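PDB 3I1A: spectinomycin phosphotransferase from Legionella pneumophila, which confers resistance to spectinomycin, probably by transferring a phosphate group from a nucleotide to the antibiotic. Local coordinates for residues E144-K149 and K274-Y279; M235-E240 and S278-E283. All coordinates share one frame; numbering follows the deposited sequence.

Contact 1 of 2, residues E144-K149 and K274-Y279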
ATOM      1  N   GLU A 144      12.006   9.686  -1.356  1.00 16.83           N
ATOM      2  CA  GLU A 144      11.100  10.513  -2.147  1.00 15.35           C
ATOM      3  C   GLU A 144      11.985  11.438  -2.985  1.00 17.13           C
ATOM      4  O   GLU A 144      12.854  12.135  -2.441  1.00 15.87           O
ATOM      5  CB  GLU A 144      10.221  11.382  -1.244  1.00 14.92           C
ATOM      6  CG  GLU A 144       9.282  12.338  -1.978  1.00 16.15           C
ATOM      7  CD  GLU A 144       8.355  11.589  -2.918  1.00 18.20           C
ATOM      8  OE1 GLU A 144       7.468  10.892  -2.385  1.00 15.09           O
ATOM      9  OE2 GLU A 144       8.537  11.678  -4.162  1.00 15.55           O
ATOM     10  N   ILE A 145      11.787  11.426  -4.300  1.00 16.71           N
ATOM     11  CA  ILE A 145      12.548  12.331  -5.180  1.00 19.88           C
ATOM     12  C   ILE A 145      11.652  13.201  -6.071  1.00 21.07           C
ATOM     13  O   ILE A 145      12.144  13.875  -6.986  1.00 19.26           O
ATOM     14  CB  ILE A 145      13.573  11.572  -6.064  1.00 19.59           C
ATOM     15  CG1 ILE A 145      12.880  10.567  -6.974  1.00 20.88           C
ATOM     16  CG2 ILE A 145      14.589  10.871  -5.170  1.00 20.74           C
ATOM     17  CD1 ILE A 145      13.863   9.893  -7.945  1.00 23.36           C
ATOM     18  N   TYR A 146      10.349  13.193  -5.786  1.00 18.62           N
ATOM     19  CA  TYR A 146       9.364  13.976  -6.522  1.00 19.47           C
ATOM     20  C   TYR A 146       9.431  13.729  -8.020  1.00 21.30           C
ATOM     21  O   TYR A 146       9.338  14.653  -8.826  1.00 20.86           O
ATOM     22  CB  TYR A 146       9.559  15.456  -6.190  1.00 18.41           C
ATOM     23  CG  TYR A 146       9.327  15.726  -4.714  1.00 17.23           C
ATOM     24  CD1 TYR A 146       8.038  15.784  -4.204  1.00 16.24           C
ATOM     25  CD2 TYR A 146      10.392  15.836  -3.816  1.00 18.54           C
ATOM     26  CE1 TYR A 146       7.805  15.933  -2.841  1.00 20.53           C
ATOM     27  CE2 TYR A 146      10.161  15.995  -2.431  1.00 16.64           C
ATOM     28  CZ  TYR A 146       8.855  16.038  -1.965  1.00 17.92           C
ATOM     29  OH  TYR A 146       8.584  16.196  -0.619  1.00 21.64           O
ATOM     30  N   SER A 147       9.587  12.459  -8.376  1.00 21.02           N
ATOM     31  CA  SER A 147       9.696  12.062  -9.766  1.00 23.44           C
ATOM     32  C   SER A 147       8.534  12.549 -10.617  1.00 22.41           C
ATOM     33  O   SER A 147       7.379  12.494 -10.208  1.00 22.72           O
ATOM     34  CB  SER A 147       9.786  10.537  -9.863  1.00 23.90           C
ATOM     35  OG  SER A 147       9.697  10.128 -11.213  1.00 26.52           O
ATOM     36  N   PRO A 148       8.838  13.045 -11.824  1.00 23.92           N
ATOM     37  CA  PRO A 148       7.830  13.542 -12.755  1.00 24.10           C
ATOM     38  C   PRO A 148       7.334  12.418 -13.684  1.00 25.44           C
ATOM     39  O   PRO A 148       6.490  12.657 -14.545  1.00 25.55           O
ATOM     40  CB  PRO A 148       8.594  14.618 -13.516  1.00 24.14           C
ATOM     41  CG  PRO A 148       9.940  13.950 -13.706  1.00 21.58           C
ATOM     42  CD  PRO A 148      10.192  13.438 -12.268  1.00 24.74           C
ATOM     43  N   LYS A 149       7.830  11.196 -13.480  1.00 27.28           N
ATOM     44  CA  LYS A 149       7.462  10.047 -14.318  1.00 28.39           C
ATOM     45  C   LYS A 149       5.985   9.939 -14.670  1.00 28.15           C
ATOM     46  O   LYS A 149       5.615   9.869 -15.849  1.00 28.27           O
ATOM     47  CB  LYS A 149       7.886   8.724 -13.665  1.00 30.28           C
ATOM     48  CG  LYS A 149       7.414   7.498 -14.467  1.00 34.24           C
ATOM     49  CD  LYS A 149       7.949   6.182 -13.934  1.00 36.14           C
ATOM     50  CE  LYS A 149       7.561   5.037 -14.865  1.00 38.89           C
ATOM     51  NZ  LYS A 149       8.275   3.767 -14.551  1.00 40.26           N
ATOM     52  N   LYS A 274       0.924  21.773   4.548  1.00 19.00           N
ATOM     53  CA  LYS A 274      -0.183  21.714   3.607  1.00 21.86           C
ATOM     54  C   LYS A 274       0.213  21.642   2.143  1.00 21.16           C
ATOM     55  O   LYS A 274      -0.541  21.111   1.314  1.00 21.72           O
ATOM     56  CB  LYS A 274      -1.127  22.901   3.836  1.00 25.88           C
ATOM     57  CG  LYS A 274      -2.135  23.117   2.721  1.00 30.24           C
ATOM     58  CD  LYS A 274      -3.081  24.273   3.045  1.00 34.15           C
ATOM     59  CE  LYS A 274      -3.900  24.670   1.832  1.00 36.09           C
ATOM     60  NZ  LYS A 274      -3.038  25.264   0.762  1.00 38.80           N
ATOM     61  N   THR A 275       1.388  22.158   1.809  1.00 18.27           N
ATOM     62  CA  THR A 275       1.826  22.115   0.429  1.00 18.64           C
ATOM     63  C   THR A 275       2.233  20.682   0.095  1.00 17.15           C
ATOM     64  O   THR A 275       1.906  20.164  -0.969  1.00 15.65           O
ATOM     65  CB  THR A 275       3.014  23.056   0.192  1.00 20.84           C
ATOM     66  OG1 THR A 275       2.616  24.407   0.508  1.00 21.41           O
ATOM     67  CG2 THR A 275       3.475  22.977  -1.229  1.00 18.47           C
ATOM     68  N   ILE A 276       2.947  20.039   1.006  1.00 14.53           N
ATOM     69  CA  ILE A 276       3.343  18.671   0.737  1.00 14.09           C
ATOM     70  C   ILE A 276       2.129  17.742   0.820  1.00 14.98           C
ATOM     71  O   ILE A 276       2.014  16.800   0.041  1.00 13.67           O
ATOM     72  CB  ILE A 276       4.440  18.176   1.705  1.00 14.26           C
ATOM     73  CG1 ILE A 276       5.669  19.093   1.609  1.00 15.04           C
ATOM     74  CG2 ILE A 276       4.869  16.741   1.303  1.00 14.94           C
ATOM     75  CD1 ILE A 276       6.784  18.729   2.610  1.00 17.22           C
ATOM     76  N   LEU A 277       1.211  18.017   1.739  1.00 15.69           N
ATOM     77  CA  LEU A 277       0.019  17.170   1.861  1.00 15.58           C
ATOM     78  C   LEU A 277      -0.825  17.271   0.573  1.00 16.72           C
ATOM     79  O   LEU A 277      -1.316  16.265   0.058  1.00 15.92           O
ATOM     80  CB  LEU A 277      -0.842  17.600   3.058  1.00 16.02           C
ATOM     81  CG  LEU A 277      -1.943  16.616   3.486  1.00 17.53           C
ATOM     82  CD1 LEU A 277      -1.350  15.494   4.328  1.00 17.45           C
ATOM     83  CD2 LEU A 277      -2.979  17.360   4.337  1.00 19.21           C
ATOM     84  N   SER A 278      -0.983  18.487   0.054  1.00 17.18           N
ATOM     85  CA  SER A 278      -1.767  18.670  -1.173  1.00 18.44           C
ATOM     86  C   SER A 278      -1.033  18.046  -2.368  1.00 18.38           C
ATOM     87  O   SER A 278      -1.658  17.471  -3.262  1.00 18.60           O
ATOM     88  CB  SER A 278      -2.025  20.152  -1.435  1.00 20.51           C
ATOM     89  OG  SER A 278      -2.850  20.309  -2.590  1.00 19.63           O
ATOM     90  N   TYR A 279       0.291  18.156  -2.382  1.00 15.82           N
ATOM     91  CA  TYR A 279       1.085  17.559  -3.453  1.00 15.38           C
ATOM     92  C   TYR A 279       0.827  16.045  -3.535  1.00 16.68           C
ATOM     93  O   TYR A 279       0.595  15.494  -4.616  1.00 17.70           O
ATOM     94  CB  TYR A 279       2.580  17.760  -3.208  1.00 14.84           C
ATOM     95  CG  TYR A 279       3.428  16.885  -4.110  1.00 13.95           C
ATOM     96  CD1 TYR A 279       3.555  17.173  -5.466  1.00 14.89           C
ATOM     97  CD2 TYR A 279       4.032  15.718  -3.622  1.00 12.49           C
ATOM     98  CE1 TYR A 279       4.257  16.322  -6.314  1.00 12.09           C
ATOM     99  CE2 TYR A 279       4.734  14.851  -4.465  1.00 14.53           C
ATOM    100  CZ  TYR A 279       4.841  15.169  -5.813  1.00 13.36           C
ATOM    101  OH  TYR A 279       5.539  14.333  -6.631  1.00 16.03           O
TER
HETATM  102  O   HOH W   1       6.178  11.904  -5.730  1.00 15.59           O
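Tyr146 and Tyr279 meet ring against ring, and this pair is the tight part of the contact. They form an offset edge-to-face stack, with the edge of Tyr146 turned toward the face of Tyr279. The ring planes stand at 61° and the centroids are 5.2 Å apart. The closest touch is Tyr146 CD1 to Tyr279 CE2, at 3.4 Å. Tyr279 leaves the helix with CG anti to its backbone N (chi1 167°), and its ring extends from the helix to the loop. Further along, Tyr146 OH lies 4.2 Å from Ile276 CG2, a looser van der Waals touch.

Segment 144-149 runs through the loop after strand 142-143 to Lys149, the first residue of helix 149-157. Ser147 OG caps Lys149 N. Segment 274-279 is the first turns of helix 274-297. The contact joins loop to helix in an aminoglycoside phosphotransferase of the protein-kinase clan.

Glu144 braces the loop from within. Its CG lies over one face of the Tyr146 ring, and its OE2 accepts from Tyr146 N at 2.9 Å through the anti lone pair. A water links the same OE2 (2.8 Å) to Tyr279 OH (2.7 Å), lying in the plane of the Tyr279 ring. Tyr279 OH also bonds to Arg151. The contact is looser at partly exposed Ser147: its CB points away and its O stays 4.4 Å from Tyr279 OH.

Contact 2 of 2, residues M235-E240 and S278-E283; sequences MLAPKE and SYYRHE
Ala237, Pro238 and Glu240 meet Tyr280 where the chain passes from a strand to a helix. Residues 235-237 are extended. Glu240 already has helical backbone angles and begins helix 240-243. Segment 278-283 is an inner part of helix 274-297. The backbones come nearest at Glu240 and Tyr280, whose CA atoms are 7.4 Å apart. Tyr280, which points toward the other segment, makes all the close contacts from the helix side.

Tyr280 has CG anti to its carbonyl carbon (chi1 -83°), which carries the ring from the helix past Glu240 to Ala237 and Pro238. The root of the ring lies by Glu240: CD2 is 3.7 Å from Glu240 C and 4.3 Å from Glu240 CB. At the far end, Tyr280 OH is 3.6 Å from Pro238 CD and 3.7 Å from Ala237 CB. The side chains of Pro238 and Tyr280 cross at about a right angle. On one face of the Tyr280 ring sits CD2 of its helix neighbour Tyr279, offset toward the rim.

The side chain of Glu240 packs by Ile276 and Leu277 of the same long helix, and its carboxylate leads away from Tyr280. Its OE2 takes a salt bridge from Lys239 NZ at 2.9 Å, on the syn side but 25° out of the carboxylate plane, and also accepts from Asp273 N. Lys239 NZ also bonds Asn271 O. Within the helix, two donors grip Ser278 O from opposite faces of its plane: His282 ND1, at 2.8 Å, and His282 N.

The contact itself is van der Waals packing between buried residues, without a polar bond between the segments. The buried hydroxyl of Tyr280 is satisfied by Glu144 OE1, outside both segments. That hydrogen bond and the packing along the ring should together fix how the tyrosine sits.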
ATOM      1  N   MET A 235       9.217   3.606   2.655  1.00 14.53           N
ATOM      2  CA  MET A 235      10.148   4.585   2.074  1.00 14.18           C
ATOM      3  C   MET A 235      10.501   5.688   3.075  1.00 15.37           C
ATOM      4  O   MET A 235       9.935   5.740   4.168  1.00 16.06           O
ATOM      5  CB  MET A 235       9.506   5.248   0.848  1.00 15.56           C
ATOM      6  CG  MET A 235       8.389   6.246   1.185  1.00 14.52           C
ATOM      7  SD  MET A 235       7.534   6.979  -0.243  1.00 15.43           S
ATOM      8  CE  MET A 235       8.908   7.782  -1.099  1.00 15.56           C
ATOM      9  N   LEU A 236      11.464   6.534   2.709  1.00 11.62           N
ATOM     10  CA  LEU A 236      11.812   7.677   3.542  1.00 12.84           C
ATOM     11  C   LEU A 236      11.239   8.856   2.780  1.00 13.17           C
ATOM     12  O   LEU A 236      11.537   9.051   1.604  1.00 14.67           O
ATOM     13  CB  LEU A 236      13.334   7.830   3.698  1.00 14.12           C
ATOM     14  CG  LEU A 236      13.966   6.747   4.558  1.00 15.18           C
ATOM     15  CD1 LEU A 236      15.469   6.813   4.521  1.00 17.05           C
ATOM     16  CD2 LEU A 236      13.474   6.934   5.972  1.00 14.97           C
ATOM     17  N   ALA A 237      10.385   9.637   3.443  1.00 13.51           N
ATOM     18  CA  ALA A 237       9.767  10.756   2.772  1.00 13.79           C
ATOM     19  C   ALA A 237       9.160  11.636   3.865  1.00 12.90           C
ATOM     20  O   ALA A 237       9.195  11.273   5.042  1.00 14.45           O
ATOM     21  CB  ALA A 237       8.655  10.207   1.856  1.00 14.75           C
ATOM     22  N   PRO A 238       8.662  12.820   3.496  1.00 11.16           N
ATOM     23  CA  PRO A 238       8.033  13.722   4.467  1.00 11.38           C
ATOM     24  C   PRO A 238       6.840  12.957   5.043  1.00 13.35           C
ATOM     25  O   PRO A 238       6.206  12.175   4.328  1.00 12.84           O
ATOM     26  CB  PRO A 238       7.553  14.883   3.599  1.00 11.16           C
ATOM     27  CG  PRO A 238       8.592  14.927   2.511  1.00 12.24           C
ATOM     28  CD  PRO A 238       8.736  13.447   2.166  1.00 11.23           C
ATOM     29  N   LYS A 239       6.528  13.198   6.313  1.00 11.66           N
ATOM     30  CA  LYS A 239       5.432  12.512   6.983  1.00 12.93           C
ATOM     31  C   LYS A 239       4.116  12.630   6.233  1.00 12.47           C
ATOM     32  O   LYS A 239       3.248  11.760   6.374  1.00 13.08           O
ATOM     33  CB  LYS A 239       5.252  13.064   8.408  1.00 14.89           C
ATOM     34  CG  LYS A 239       4.856  14.553   8.496  1.00 15.57           C
ATOM     35  CD  LYS A 239       4.667  14.961   9.972  1.00 16.08           C
ATOM     36  CE  LYS A 239       4.099  16.388  10.113  1.00 15.80           C
ATOM     37  NZ  LYS A 239       4.968  17.457   9.534  1.00 15.38           N
ATOM     38  N   GLU A 240       3.963  13.703   5.454  1.00 12.60           N
ATOM     39  CA  GLU A 240       2.740  13.921   4.704  1.00 14.09           C
ATOM     40  C   GLU A 240       2.457  12.815   3.674  1.00 12.89           C
ATOM     41  O   GLU A 240       1.319  12.656   3.227  1.00 13.34           O
ATOM     42  CB  GLU A 240       2.775  15.321   4.059  1.00 13.14           C
ATOM     43  CG  GLU A 240       2.655  16.492   5.079  1.00 13.63           C
ATOM     44  CD  GLU A 240       3.906  16.750   5.919  1.00 14.76           C
ATOM     45  OE1 GLU A 240       5.013  16.264   5.580  1.00 13.93           O
ATOM     46  OE2 GLU A 240       3.783  17.467   6.931  1.00 13.65           O
ATOM     47  N   SER A 278      -0.983  18.487   0.054  1.00 17.18           N
ATOM     48  CA  SER A 278      -1.767  18.670  -1.173  1.00 18.44           C
ATOM     49  C   SER A 278      -1.033  18.046  -2.368  1.00 18.38           C
ATOM     50  O   SER A 278      -1.658  17.471  -3.262  1.00 18.60           O
ATOM     51  CB  SER A 278      -2.025  20.152  -1.435  1.00 20.51           C
ATOM     52  OG  SER A 278      -2.850  20.309  -2.590  1.00 19.63           O
ATOM     53  N   TYR A 279       0.291  18.156  -2.382  1.00 15.82           N
ATOM     54  CA  TYR A 279       1.085  17.559  -3.453  1.00 15.38           C
ATOM     55  C   TYR A 279       0.827  16.045  -3.535  1.00 16.68           C
ATOM     56  O   TYR A 279       0.595  15.494  -4.616  1.00 17.70           O
ATOM     57  CB  TYR A 279       2.580  17.760  -3.208  1.00 14.84           C
ATOM     58  CG  TYR A 279       3.428  16.885  -4.110  1.00 13.95           C
ATOM     59  CD1 TYR A 279       3.555  17.173  -5.466  1.00 14.89           C
ATOM     60  CD2 TYR A 279       4.032  15.718  -3.622  1.00 12.49           C
ATOM     61  CE1 TYR A 279       4.257  16.322  -6.314  1.00 12.09           C
ATOM     62  CE2 TYR A 279       4.734  14.851  -4.465  1.00 14.53           C
ATOM     63  CZ  TYR A 279       4.841  15.169  -5.813  1.00 13.36           C
ATOM     64  OH  TYR A 279       5.539  14.333  -6.631  1.00 16.03           O
ATOM     65  N   TYR A 280       0.902  15.360  -2.395  1.00 14.57           N
ATOM     66  CA  TYR A 280       0.692  13.918  -2.418  1.00 13.93           C
ATOM     67  C   TYR A 280      -0.704  13.502  -2.845  1.00 15.25           C
ATOM     68  O   TYR A 280      -0.847  12.544  -3.588  1.00 15.53           O
ATOM     69  CB  TYR A 280       1.020  13.296  -1.056  1.00 13.36           C
ATOM     70  CG  TYR A 280       2.497  13.039  -0.875  1.00 14.49           C
ATOM     71  CD1 TYR A 280       3.181  12.191  -1.747  1.00 12.58           C
ATOM     72  CD2 TYR A 280       3.213  13.632   0.169  1.00 14.26           C
ATOM     73  CE1 TYR A 280       4.535  11.937  -1.586  1.00 15.33           C
ATOM     74  CE2 TYR A 280       4.556  13.381   0.342  1.00 13.74           C
ATOM     75  CZ  TYR A 280       5.220  12.530  -0.534  1.00 13.79           C
ATOM     76  OH  TYR A 280       6.554  12.217  -0.358  1.00 12.04           O
ATOM     77  N   ARG A 281      -1.732  14.214  -2.391  1.00 15.69           N
ATOM     78  CA  ARG A 281      -3.103  13.855  -2.771  1.00 15.99           C
ATOM     79  C   ARG A 281      -3.314  14.031  -4.265  1.00 17.17           C
ATOM     80  O   ARG A 281      -4.004  13.219  -4.881  1.00 17.05           O
ATOM     81  CB  ARG A 281      -4.119  14.689  -2.010  1.00 17.36           C
ATOM     82  CG  ARG A 281      -4.136  14.354  -0.543  1.00 16.47           C
ATOM     83  CD  ARG A 281      -5.200  15.153   0.178  1.00 17.97           C
ATOM     84  NE  ARG A 281      -5.365  14.643   1.534  1.00 17.86           N
ATOM     85  CZ  ARG A 281      -6.046  15.264   2.488  1.00 18.54           C
ATOM     86  NH1 ARG A 281      -6.633  16.431   2.248  1.00 21.78           N
ATOM     87  NH2 ARG A 281      -6.134  14.712   3.695  1.00 20.98           N
ATOM     88  N   HIS A 282      -2.732  15.072  -4.858  1.00 15.91           N
ATOM     89  CA  HIS A 282      -2.875  15.243  -6.304  1.00 17.07           C
ATOM     90  C   HIS A 282      -2.005  14.232  -7.044  1.00 14.97           C
ATOM     91  O   HIS A 282      -2.460  13.590  -7.989  1.00 16.84           O
ATOM     92  CB  HIS A 282      -2.484  16.679  -6.741  1.00 16.59           C
ATOM     93  CG  HIS A 282      -3.492  17.733  -6.368  1.00 15.51           C
ATOM     94  ND1 HIS A 282      -3.653  18.194  -5.079  1.00 16.71           N
ATOM     95  CD2 HIS A 282      -4.415  18.383  -7.116  1.00 16.06           C
ATOM     96  CE1 HIS A 282      -4.631  19.083  -5.048  1.00 17.30           C
ATOM     97  NE2 HIS A 282      -5.112  19.216  -6.271  1.00 16.90           N
ATOM     98  N   GLU A 283      -0.758  14.069  -6.611  1.00 15.63           N
ATOM     99  CA  GLU A 283       0.164  13.151  -7.273  1.00 14.68           C
ATOM    100  C   GLU A 283      -0.254  11.685  -7.207  1.00 14.81           C
ATOM    101  O   GLU A 283      -0.046  10.932  -8.156  1.00 13.97           O
ATOM    102  CB  GLU A 283       1.573  13.320  -6.686  1.00 14.99           C
ATOM    103  CG  GLU A 283       2.615  12.326  -7.182  1.00 16.64           C
ATOM    104  CD  GLU A 283       2.923  12.394  -8.676  1.00 17.65           C
ATOM    105  OE1 GLU A 283       2.655  13.431  -9.325  1.00 19.04           O
ATOM    106  OE2 GLU A 283       3.461  11.398  -9.197  1.00 20.06           O
TER

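From the N terminus, the chain reaches 144-149 first, then 235-240, then helix 274-297, where both contacts end. Contact 1 closes a loop with 124 residues between its segments. Contact 2 closes a shorter one, with 37 residues between. It starts within the loop of contact 1 but ends past it, so the two overlap, sharing Ser278 and Tyr279. Their centres are about 5 Å apart. They also touch directly: Glu144 N lies 3.1 Å from Leu236 O, a probable backbone hydrogen bond that carries the pairing of parallel strands 142-143 and 235-237 on into the loop, and Tyr146 OH lies 3.4 Å from Pro238 CG. Together they tie both strand regions to the start of helix 274-297.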